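Local structure of protein adenylyltransferase MntA (Shewanella oneidensis MR-1, 6M6U) at residues I10-D15 with Q60-A65; Y29-Q34 with V87-Q92; I53-L58 with V70-L75. The protein neutralises its cognate toxin HepT mostly by magnesium-dependent transfer of three AMP units from ATP, one onto the next, on a tyrosine of the toxin. The protein carries 2 engineered substitutions. One frame throughout, in Å; residues are numbered along the deposited sequence.

In the fold
All three contacts lie within the nucleotidyltransferase fold, a mixed four-stranded sheet with helices packed against it. Contacts 1 and 3 share helix 52-66 and touch each other, with Leu13 of the first meeting Leu58 and Leu72 of the third, so together they form one apolar layer beside the sheet. Contact 3 is the more buried and adds an arginine bond to a strand carbonyl; contact 1 is partly buried and purely apolar between its segments. Contact 2 is about 18 Å from either of the others, centre to centre, and across the chain's centre from contact 3. There the loop of the GSX(10)DXD motif meets the end of helix 80-89, chiefly through polar groups near the surface.

Contact 1: I10-D15 with Q60-A65; sequences IKLLRD and QKLASA
Leu12 and Leu13 both set CG beside the backbone N and anti to the carbonyl carbon (chi1 -79° and -61°), and these torsions bring their branches to Leu62 of the facing helix. The two helices, 6-16 and 52-66, belong to the layer that lies against the sheet of the polymerase beta-like nucleotidyltransferase fold. Segments 10-15 and 60-65 run nearly antiparallel, at 153°, with their axes 10.7 Å apart, a wide spacing filled by leucine side chains.

Leu62 presents its branches to both leucines, which meet it from the same helix but from different directions. Its CD1 comes 3.8 Å from Leu12 CB, and the two side chains slide past one another in opposite directions. Against Leu13 it crosses at about a right angle, and Leu13 CD2 lies 3.9 Å from both Leu62 CD1 and Leu62 CD2, so that one methyl faces the whole fork of the other residue. Leu13 continues inward onto Ile42 and Val44 of strand 40-46 and Ile23 of strand 20-26, while Leu62 also touches Ile42; the buried side of the contact is thus closed by the sheet. On the outer side of helix 6-16, Lys11 and Asp15 pair within their own helix, Lys11 NZ lying 2.7 Å from Asp15 OD2 on its syn lone pair. Ala63 and Ser64, on another side of helix 52-66, pack on a HepT chain. Leu12 completes the apolar row farther along helix 52-66, where its CD1 sits 3.6 Å from Ala65 CB.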
loop_
_atom_site.group_PDB
_atom_site.type_symbol
_atom_site.label_atom_id
_atom_site.label_comp_id
_atom_site.label_asym_id
_atom_site.label_seq_id
_atom_site.Cartn_x
_atom_site.Cartn_y
_atom_site.Cartn_z
ATOM N N ILE E 10 -9.108 -8.400 -27.774
ATOM C CA ILE E 10 -10.051 -7.822 -28.726
ATOM C C ILE E 10 -11.447 -8.394 -28.508
ATOM O O ILE E 10 -12.436 -7.653 -28.435
ATOM C CB ILE E 10 -9.559 -8.047 -30.168
ATOM C CG1 ILE E 10 -8.276 -7.248 -30.405
ATOM C CG2 ILE E 10 -10.644 -7.669 -31.179
ATOM C CD1 ILE E 10 -7.510 -7.662 -31.643
ATOM N N LYS E 11 -11.547 -9.719 -28.382
ATOM C CA LYS E 11 -12.859 -10.341 -28.237
ATOM C C LYS E 11 -13.553 -9.879 -26.961
ATOM O O LYS E 11 -14.731 -9.504 -26.984
ATOM C CB LYS E 11 -12.737 -11.864 -28.260
ATOM C CG LYS E 11 -14.054 -12.555 -27.949
ATOM C CD LYS E 11 -14.007 -14.054 -28.183
ATOM C CE LYS E 11 -15.359 -14.675 -27.855
ATOM N NZ LYS E 11 -16.472 -13.899 -28.488
ATOM N N LEU E 12 -12.831 -9.895 -25.836
ATOM C CA LEU E 12 -13.425 -9.502 -24.559
ATOM C C LEU E 12 -13.979 -8.084 -24.604
ATOM O O LEU E 12 -15.089 -7.829 -24.123
ATOM C CB LEU E 12 -12.391 -9.624 -23.443
ATOM C CG LEU E 12 -12.155 -11.040 -22.929
ATOM C CD1 LEU E 12 -10.931 -11.065 -22.022
ATOM C CD2 LEU E 12 -13.387 -11.528 -22.180
ATOM N N LEU E 13 -13.219 -7.144 -25.171
ATOM C CA LEU E 13 -13.687 -5.762 -25.224
ATOM C C LEU E 13 -14.826 -5.601 -26.226
ATOM O O LEU E 13 -15.806 -4.903 -25.946
ATOM C CB LEU E 13 -12.529 -4.824 -25.566
ATOM C CG LEU E 13 -11.362 -4.810 -24.576
ATOM C CD1 LEU E 13 -10.216 -3.965 -25.116
ATOM C CD2 LEU E 13 -11.809 -4.304 -23.208
ATOM N N ARG E 14 -14.716 -6.235 -27.394
ATOM C CA ARG E 14 -15.810 -6.184 -28.360
ATOM C C ARG E 14 -17.094 -6.745 -27.763
ATOM O O ARG E 14 -18.171 -6.160 -27.925
ATOM C CB ARG E 14 -15.430 -6.949 -29.624
ATOM C CG ARG E 14 -14.405 -6.245 -30.478
ATOM C CD ARG E 14 -15.007 -5.869 -31.813
ATOM N NE ARG E 14 -15.020 -6.992 -32.742
ATOM C CZ ARG E 14 -15.869 -7.109 -33.758
ATOM N NH1 ARG E 14 -16.790 -6.175 -33.968
ATOM N NH2 ARG E 14 -15.805 -8.163 -34.558
ATOM N N ASP E 15 -16.993 -7.872 -27.053
ATOM C CA ASP E 15 -18.166 -8.492 -26.451
ATOM C C ASP E 15 -18.754 -7.668 -25.317
ATOM O O ASP E 15 -19.928 -7.858 -24.987
ATOM C CB ASP E 15 -17.826 -9.887 -25.916
ATOM C CG ASP E 15 -17.453 -10.868 -27.013
ATOM O OD1 ASP E 15 -17.521 -10.498 -28.206
ATOM O OD2 ASP E 15 -17.096 -12.019 -26.677
ATOM N N GLN E 60 -10.808 -5.840 -14.588
ATOM C CA GLN E 60 -10.528 -7.015 -13.767
ATOM C C GLN E 60 -10.957 -8.296 -14.469
ATOM O O GLN E 60 -10.337 -9.346 -14.267
ATOM C CB GLN E 60 -11.209 -6.904 -12.400
ATOM C CG GLN E 60 -11.021 -5.566 -11.696
ATOM C CD GLN E 60 -9.629 -4.977 -11.870
ATOM O OE1 GLN E 60 -8.624 -5.666 -11.710
ATOM N NE2 GLN E 60 -9.568 -3.687 -12.202
ATOM N N LYS E 61 -11.994 -8.236 -15.312
ATOM C CA LYS E 61 -12.345 -9.423 -16.086
ATOM C C LYS E 61 -11.271 -9.737 -17.121
ATOM O O LYS E 61 -10.920 -10.906 -17.323
ATOM C CB LYS E 61 -13.708 -9.257 -16.757
ATOM C CG LYS E 61 -14.267 -10.587 -17.258
ATOM C CD LYS E 61 -15.526 -10.429 -18.102
ATOM C CE LYS E 61 -16.419 -9.314 -17.593
ATOM N NZ LYS E 61 -17.165 -9.720 -16.369
ATOM N N LEU E 62 -10.723 -8.711 -17.781
ATOM C CA LEU E 62 -9.558 -8.937 -18.629
ATOM C C LEU E 62 -8.376 -9.425 -17.805
ATOM O O LEU E 62 -7.655 -10.342 -18.217
ATOM C CB LEU E 62 -9.180 -7.658 -19.374
ATOM C CG LEU E 62 -9.725 -7.502 -20.790
ATOM C CD1 LEU E 62 -11.223 -7.276 -20.746
ATOM C CD2 LEU E 62 -9.020 -6.371 -21.518
ATOM N N ALA E 63 -8.164 -8.818 -16.636
ATOM C CA ALA E 63 -7.058 -9.218 -15.774
ATOM C C ALA E 63 -7.122 -10.706 -15.448
ATOM O O ALA E 63 -6.099 -11.400 -15.478
ATOM C CB ALA E 63 -7.066 -8.379 -14.495
ATOM N N SER E 64 -8.322 -11.217 -15.170
ATOM C CA SER E 64 -8.476 -12.637 -14.878
ATOM C C SER E 64 -8.260 -13.491 -16.121
ATOM O O SER E 64 -7.694 -14.587 -16.038
ATOM C CB SER E 64 -9.858 -12.888 -14.281
ATOM O OG SER E 64 -10.094 -14.274 -14.109
ATOM N N ALA E 65 -8.704 -13.015 -17.286
ATOM C CA ALA E 65 -8.515 -13.792 -18.506
ATOM C C ALA E 65 -7.053 -13.832 -18.925
ATOM O O ALA E 65 -6.586 -14.851 -19.445
ATOM C CB ALA E 65 -9.375 -13.219 -19.631
#

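Contact 2: Y29-Q34 with V87-Q92; sequences YSQGTQ and VTQGKQ
Gln31 and Gln89 cross at about a right angle, and their amide planes stand 87° apart, so the two amides do not stack. Gln31 reaches over with a chain extended beyond CG, bringing OE1 to 3.6 Å from Gln89 CB and 3.5 Å from Gln89 NE2. The other side chain turns CG between its own backbone N and carbonyl carbon (chi1 76°) and then runs straight out beside the loop. At its far end Gln89 OE1 accepts hydrogen bonds from Gly27 N and Gln85 NE2, which fix the amide while its NE2 faces Gln31.

Residues 29-34 form part of the GSX(10)DXD motif, the signature of this nucleotidyltransferase family, in the loop between strands 20-26 and 40-46. Gln89 is the last residue of helix 80-89 and its side chain is about 6 Å from that of Glu41, an engineered residue at a magnesium-binding position.

Ser30 points its CB toward the turn at Gly90, where the chain leaves the helix for strand 91-94. Its OG lies 3.3 Å from Gln89 O and is hydrogen-bonded to Gly27 O, at the start of the same motif. Beside it, Ser30 CB and Lys91 CB approach to 4.4 Å, after which the fully extended lysine chain leads away to a salt bridge between Lys91 NZ and Glu6 OE2.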
loop_
_atom_site.group_PDB
_atom_site.type_symbol
_atom_site.label_atom_id
_atom_site.label_comp_id
_atom_site.label_asym_id
_atom_site.label_seq_id
_atom_site.Cartn_x
_atom_site.Cartn_y
_atom_site.Cartn_z
ATOM N N TYR E 29 3.729 -3.043 -22.356
ATOM C CA TYR E 29 3.490 -4.279 -23.100
ATOM C C TYR E 29 3.579 -4.076 -24.608
ATOM O O TYR E 29 3.923 -5.016 -25.332
ATOM C CB TYR E 29 2.146 -4.885 -22.704
ATOM C CG TYR E 29 2.280 -5.896 -21.584
ATOM C CD1 TYR E 29 2.753 -5.515 -20.333
ATOM C CD2 TYR E 29 1.945 -7.230 -21.778
ATOM C CE1 TYR E 29 2.886 -6.434 -19.304
ATOM C CE2 TYR E 29 2.069 -8.158 -20.751
ATOM C CZ TYR E 29 2.543 -7.754 -19.517
ATOM O OH TYR E 29 2.673 -8.672 -18.495
ATOM N N SER E 30 3.281 -2.878 -25.103
ATOM C CA SER E 30 3.678 -2.521 -26.458
ATOM C C SER E 30 5.145 -2.100 -26.446
ATOM O O SER E 30 5.621 -1.509 -25.472
ATOM C CB SER E 30 2.801 -1.398 -27.012
ATOM O OG SER E 30 3.119 -0.151 -26.421
ATOM N N GLN E 31 5.863 -2.430 -27.525
ATOM C CA GLN E 31 7.304 -2.202 -27.643
ATOM C C GLN E 31 8.088 -3.055 -26.651
ATOM O O GLN E 31 8.645 -2.531 -25.681
ATOM C CB GLN E 31 7.643 -0.718 -27.448
ATOM C CG GLN E 31 6.928 0.208 -28.413
ATOM C CD GLN E 31 6.768 1.618 -27.872
ATOM O OE1 GLN E 31 6.235 1.823 -26.782
ATOM N NE2 GLN E 31 7.232 2.599 -28.637
ATOM N N GLY E 32 8.154 -4.365 -26.898
ATOM C CA GLY E 32 8.731 -5.308 -25.952
ATOM C C GLY E 32 7.900 -5.397 -24.687
ATOM O O GLY E 32 7.473 -4.364 -24.185
ATOM N N THR E 33 7.647 -6.592 -24.151
ATOM C CA THR E 33 6.774 -6.739 -22.986
ATOM C C THR E 33 7.600 -6.935 -21.717
ATOM O O THR E 33 8.519 -7.759 -21.691
ATOM C CB THR E 33 5.801 -7.902 -23.174
ATOM O OG1 THR E 33 4.731 -7.494 -24.042
ATOM C CG2 THR E 33 5.246 -8.335 -21.836
ATOM N N GLN E 34 7.251 -6.189 -20.656
ATOM C CA GLN E 34 8.164 -5.896 -19.552
ATOM C C GLN E 34 8.111 -6.867 -18.400
ATOM O O GLN E 34 8.707 -6.579 -17.358
ATOM C CB GLN E 34 7.941 -4.483 -19.030
ATOM C CG GLN E 34 8.379 -3.503 -20.046
ATOM C CD GLN E 34 9.402 -4.066 -20.944
ATOM O OE1 GLN E 34 9.079 -4.402 -22.069
ATOM N NE2 GLN E 34 10.648 -4.215 -20.496
ATOM N N VAL E 87 -1.515 7.850 -28.449
ATOM C CA VAL E 87 -1.309 8.189 -29.857
ATOM C C VAL E 87 0.153 8.005 -30.248
ATOM O O VAL E 87 0.466 7.610 -31.380
ATOM C CB VAL E 87 -1.789 9.631 -30.127
ATOM C CG1 VAL E 87 -1.206 10.158 -31.422
ATOM C CG2 VAL E 87 -3.306 9.690 -30.169
ATOM N N THR E 88 1.069 8.287 -29.323
ATOM C CA THR E 88 2.495 8.244 -29.630
ATOM C C THR E 88 3.026 6.813 -29.661
ATOM O O THR E 88 3.562 6.359 -30.677
ATOM C CB THR E 88 3.266 9.082 -28.605
ATOM O OG1 THR E 88 2.975 10.467 -28.810
ATOM C CG2 THR E 88 4.767 8.851 -28.728
ATOM N N GLN E 89 2.882 6.089 -28.552
ATOM C CA GLN E 89 3.481 4.773 -28.384
ATOM C C GLN E 89 2.489 3.632 -28.546
ATOM O O GLN E 89 2.885 2.469 -28.436
ATOM C CB GLN E 89 4.117 4.667 -27.001
ATOM C CG GLN E 89 3.072 4.474 -25.923
ATOM C CD GLN E 89 3.663 4.236 -24.561
ATOM O OE1 GLN E 89 2.938 4.130 -23.573
ATOM N NE2 GLN E 89 4.986 4.152 -24.493
ATOM N N GLY E 90 1.216 3.927 -28.787
ATOM C CA GLY E 90 0.213 2.886 -28.775
ATOM C C GLY E 90 0.266 2.012 -30.012
ATOM O O GLY E 90 0.742 2.412 -31.074
ATOM N N LYS E 91 -0.231 0.789 -29.859
ATOM C CA LYS E 91 -0.407 -0.150 -30.959
ATOM C C LYS E 91 -1.904 -0.392 -31.123
ATOM O O LYS E 91 -2.552 -0.940 -30.225
ATOM C CB LYS E 91 0.340 -1.458 -30.695
ATOM C CG LYS E 91 0.112 -2.520 -31.760
ATOM C CD LYS E 91 0.771 -3.850 -31.391
ATOM C CE LYS E 91 0.538 -4.896 -32.476
ATOM N NZ LYS E 91 1.114 -6.225 -32.106
ATOM N N GLN E 92 -2.450 0.016 -32.265
ATOM C CA GLN E 92 -3.872 -0.163 -32.516
ATOM C C GLN E 92 -4.186 -1.638 -32.725
ATOM O O GLN E 92 -3.619 -2.283 -33.614
ATOM C CB GLN E 92 -4.308 0.649 -33.730
ATOM C CG GLN E 92 -5.725 0.333 -34.153
ATOM C CD GLN E 92 -6.247 1.269 -35.213
ATOM O OE1 GLN E 92 -5.478 1.987 -35.857
ATOM N NE2 GLN E 92 -7.562 1.267 -35.410
#

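Contact 3: I53-L58 with V70-L75; sequences IARWEL and VDLVDL
Arg55 and Leu72 mark the closest backbone approach of segments 53-58 and 70-75, their CA atoms 6.9 Å apart. Here the helix lies over the strand with axes 8.1 Å apart and N-to-C directions at 146°, as expected for the helix and second strand of a beta-alpha-beta unit, in this case strand 40-46, helix 52-66 and strand 70-74.

Leu72 rises from the strand into the helix, its CD2 3.7 Å from Arg55 O and 3.8 Å from Leu58 CD2. Arg55 slides past it in the opposite direction, its CG 3.8 Å from the same methyl. With CG anti to the backbone N and a bend at chi3, the arginine turns back to the strand, and Arg55 NH1 donates to Leu72 O at 3.0 Å. The acceptor sits at the guanidinium edge, tilted 23° from its plane, and the N-H...O angle is 146°. Asn52 OD1 takes a second bond, from NH2.

Strand 70-74 also carries Asp71, a magnesium ligand, whose side chain starts away from the helix; its OD2 is 4.8 Å from Arg55 NH1, without direct pairing. The guanidinium is thus bonded to the strand carbonyl through NH1 and to Asn52 through NH2, so its orientation is set by two partners, while Leu58 and Leu72 supply the apolar part of the contact.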
loop_
_atom_site.group_PDB
_atom_site.type_symbol
_atom_site.label_atom_id
_atom_site.label_comp_id
_atom_site.label_asym_id
_atom_site.label_seq_id
_atom_site.Cartn_x
_atom_site.Cartn_y
_atom_site.Cartn_z
ATOM N N ILE E 53 -17.247 2.581 -13.098
ATOM C CA ILE E 53 -17.215 1.351 -12.314
ATOM C C ILE E 53 -17.342 0.132 -13.223
ATOM O O ILE E 53 -16.646 -0.873 -13.037
ATOM C CB ILE E 53 -18.306 1.397 -11.227
ATOM C CG1 ILE E 53 -17.833 2.280 -10.060
ATOM C CG2 ILE E 53 -18.668 -0.004 -10.762
ATOM C CD1 ILE E 53 -18.940 2.775 -9.150
ATOM N N ALA E 54 -18.202 0.211 -14.239
ATOM C CA ALA E 54 -18.276 -0.869 -15.218
ATOM C C ALA E 54 -16.956 -1.044 -15.966
ATOM O O ALA E 54 -16.596 -2.165 -16.342
ATOM C CB ALA E 54 -19.419 -0.603 -16.198
ATOM N N ARG E 55 -16.219 0.046 -16.184
ATOM C CA ARG E 55 -14.919 -0.056 -16.846
ATOM C C ARG E 55 -13.897 -0.751 -15.945
ATOM O O ARG E 55 -13.134 -1.615 -16.398
ATOM C CB ARG E 55 -14.438 1.339 -17.253
ATOM C CG ARG E 55 -13.038 1.373 -17.844
ATOM C CD ARG E 55 -12.372 2.703 -17.577
ATOM N NE ARG E 55 -12.587 3.072 -16.183
ATOM C CZ ARG E 55 -11.820 2.678 -15.170
ATOM N NH1 ARG E 55 -10.769 1.910 -15.404
ATOM N NH2 ARG E 55 -12.113 3.064 -13.938
ATOM N N TRP E 56 -13.865 -0.384 -14.660
ATOM C CA TRP E 56 -12.970 -1.058 -13.724
ATOM C C TRP E 56 -13.290 -2.542 -13.629
ATOM O O TRP E 56 -12.380 -3.375 -13.559
ATOM C CB TRP E 56 -13.057 -0.414 -12.342
ATOM C CG TRP E 56 -12.100 -1.017 -11.338
ATOM C CD1 TRP E 56 -10.772 -0.719 -11.190
ATOM C CD2 TRP E 56 -12.399 -2.017 -10.351
ATOM N NE1 TRP E 56 -10.231 -1.470 -10.175
ATOM C CE2 TRP E 56 -11.207 -2.271 -9.642
ATOM C CE3 TRP E 56 -13.559 -2.714 -9.994
ATOM C CZ2 TRP E 56 -11.140 -3.197 -8.597
ATOM C CZ3 TRP E 56 -13.489 -3.638 -8.954
ATOM C CH2 TRP E 56 -12.289 -3.867 -8.270
ATOM N N GLU E 57 -14.582 -2.889 -13.623
ATOM C CA GLU E 57 -14.977 -4.295 -13.604
ATOM C C GLU E 57 -14.501 -5.009 -14.859
ATOM O O GLU E 57 -13.992 -6.135 -14.790
ATOM C CB GLU E 57 -16.497 -4.416 -13.460
ATOM C CG GLU E 57 -17.075 -3.869 -12.151
ATOM C CD GLU E 57 -16.978 -4.857 -10.990
ATOM O OE1 GLU E 57 -17.086 -4.418 -9.823
ATOM O OE2 GLU E 57 -16.801 -6.072 -11.240
ATOM N N LEU E 58 -14.651 -4.370 -16.020
ATOM C CA LEU E 58 -14.188 -4.992 -17.255
ATOM C C LEU E 58 -12.682 -5.222 -17.215
ATOM O O LEU E 58 -12.195 -6.270 -17.654
ATOM C CB LEU E 58 -14.581 -4.131 -18.453
ATOM C CG LEU E 58 -14.131 -4.640 -19.822
ATOM C CD1 LEU E 58 -14.545 -6.089 -20.002
ATOM C CD2 LEU E 58 -14.730 -3.778 -20.917
ATOM N N VAL E 70 -4.416 -5.459 -15.266
ATOM C CA VAL E 70 -4.847 -4.724 -16.443
ATOM C C VAL E 70 -5.308 -3.344 -16.002
ATOM O O VAL E 70 -5.970 -3.201 -14.967
ATOM C CB VAL E 70 -5.965 -5.471 -17.199
ATOM C CG1 VAL E 70 -6.644 -4.549 -18.217
ATOM C CG2 VAL E 70 -5.391 -6.703 -17.885
ATOM N N ASP E 71 -4.920 -2.328 -16.763
ATOM C CA ASP E 71 -5.451 -0.983 -16.598
ATOM C C ASP E 71 -6.184 -0.619 -17.879
ATOM O O ASP E 71 -5.581 -0.603 -18.959
ATOM C CB ASP E 71 -4.344 0.026 -16.296
ATOM C CG ASP E 71 -4.891 1.406 -15.976
ATOM O OD1 ASP E 71 -4.211 2.405 -16.295
ATOM O OD2 ASP E 71 -6.000 1.495 -15.406
ATOM N N LEU E 72 -7.481 -0.351 -17.762
ATOM C CA LEU E 72 -8.337 -0.078 -18.909
ATOM C C LEU E 72 -8.679 1.404 -18.909
ATOM O O LEU E 72 -9.301 1.904 -17.963
ATOM C CB LEU E 72 -9.601 -0.936 -18.878
ATOM C CG LEU E 72 -10.596 -0.681 -20.013
ATOM C CD1 LEU E 72 -9.957 -0.910 -21.386
ATOM C CD2 LEU E 72 -11.820 -1.568 -19.827
ATOM N N VAL E 73 -8.260 2.100 -19.959
ATOM C CA VAL E 73 -8.376 3.547 -20.052
ATOM C C VAL E 73 -9.471 3.869 -21.058
ATOM O O VAL E 73 -9.426 3.410 -22.206
ATOM C CB VAL E 73 -7.039 4.190 -20.455
ATOM C CG1 VAL E 73 -7.259 5.594 -20.987
ATOM C CG2 VAL E 73 -6.079 4.214 -19.268
ATOM N N ASP E 74 -10.465 4.638 -20.627
ATOM C CA ASP E 74 -11.466 5.167 -21.544
ATOM C C ASP E 74 -10.903 6.437 -22.170
ATOM O O ASP E 74 -10.718 7.444 -21.481
ATOM C CB ASP E 74 -12.784 5.438 -20.824
ATOM C CG ASP E 74 -13.860 6.001 -21.754
ATOM O OD1 ASP E 74 -13.684 5.953 -22.992
ATOM O OD2 ASP E 74 -14.893 6.485 -21.247
ATOM N N LEU E 75 -10.624 6.388 -23.475
ATOM C CA LEU E 75 -10.020 7.534 -24.145
ATOM C C LEU E 75 -10.935 8.753 -24.132
ATOM O O LEU E 75 -10.454 9.888 -24.219
ATOM C CB LEU E 75 -9.653 7.165 -25.582
ATOM C CG LEU E 75 -8.453 6.228 -25.708
ATOM C CD1 LEU E 75 -8.305 5.715 -27.133
ATOM C CD2 LEU E 75 -7.198 6.948 -25.263
#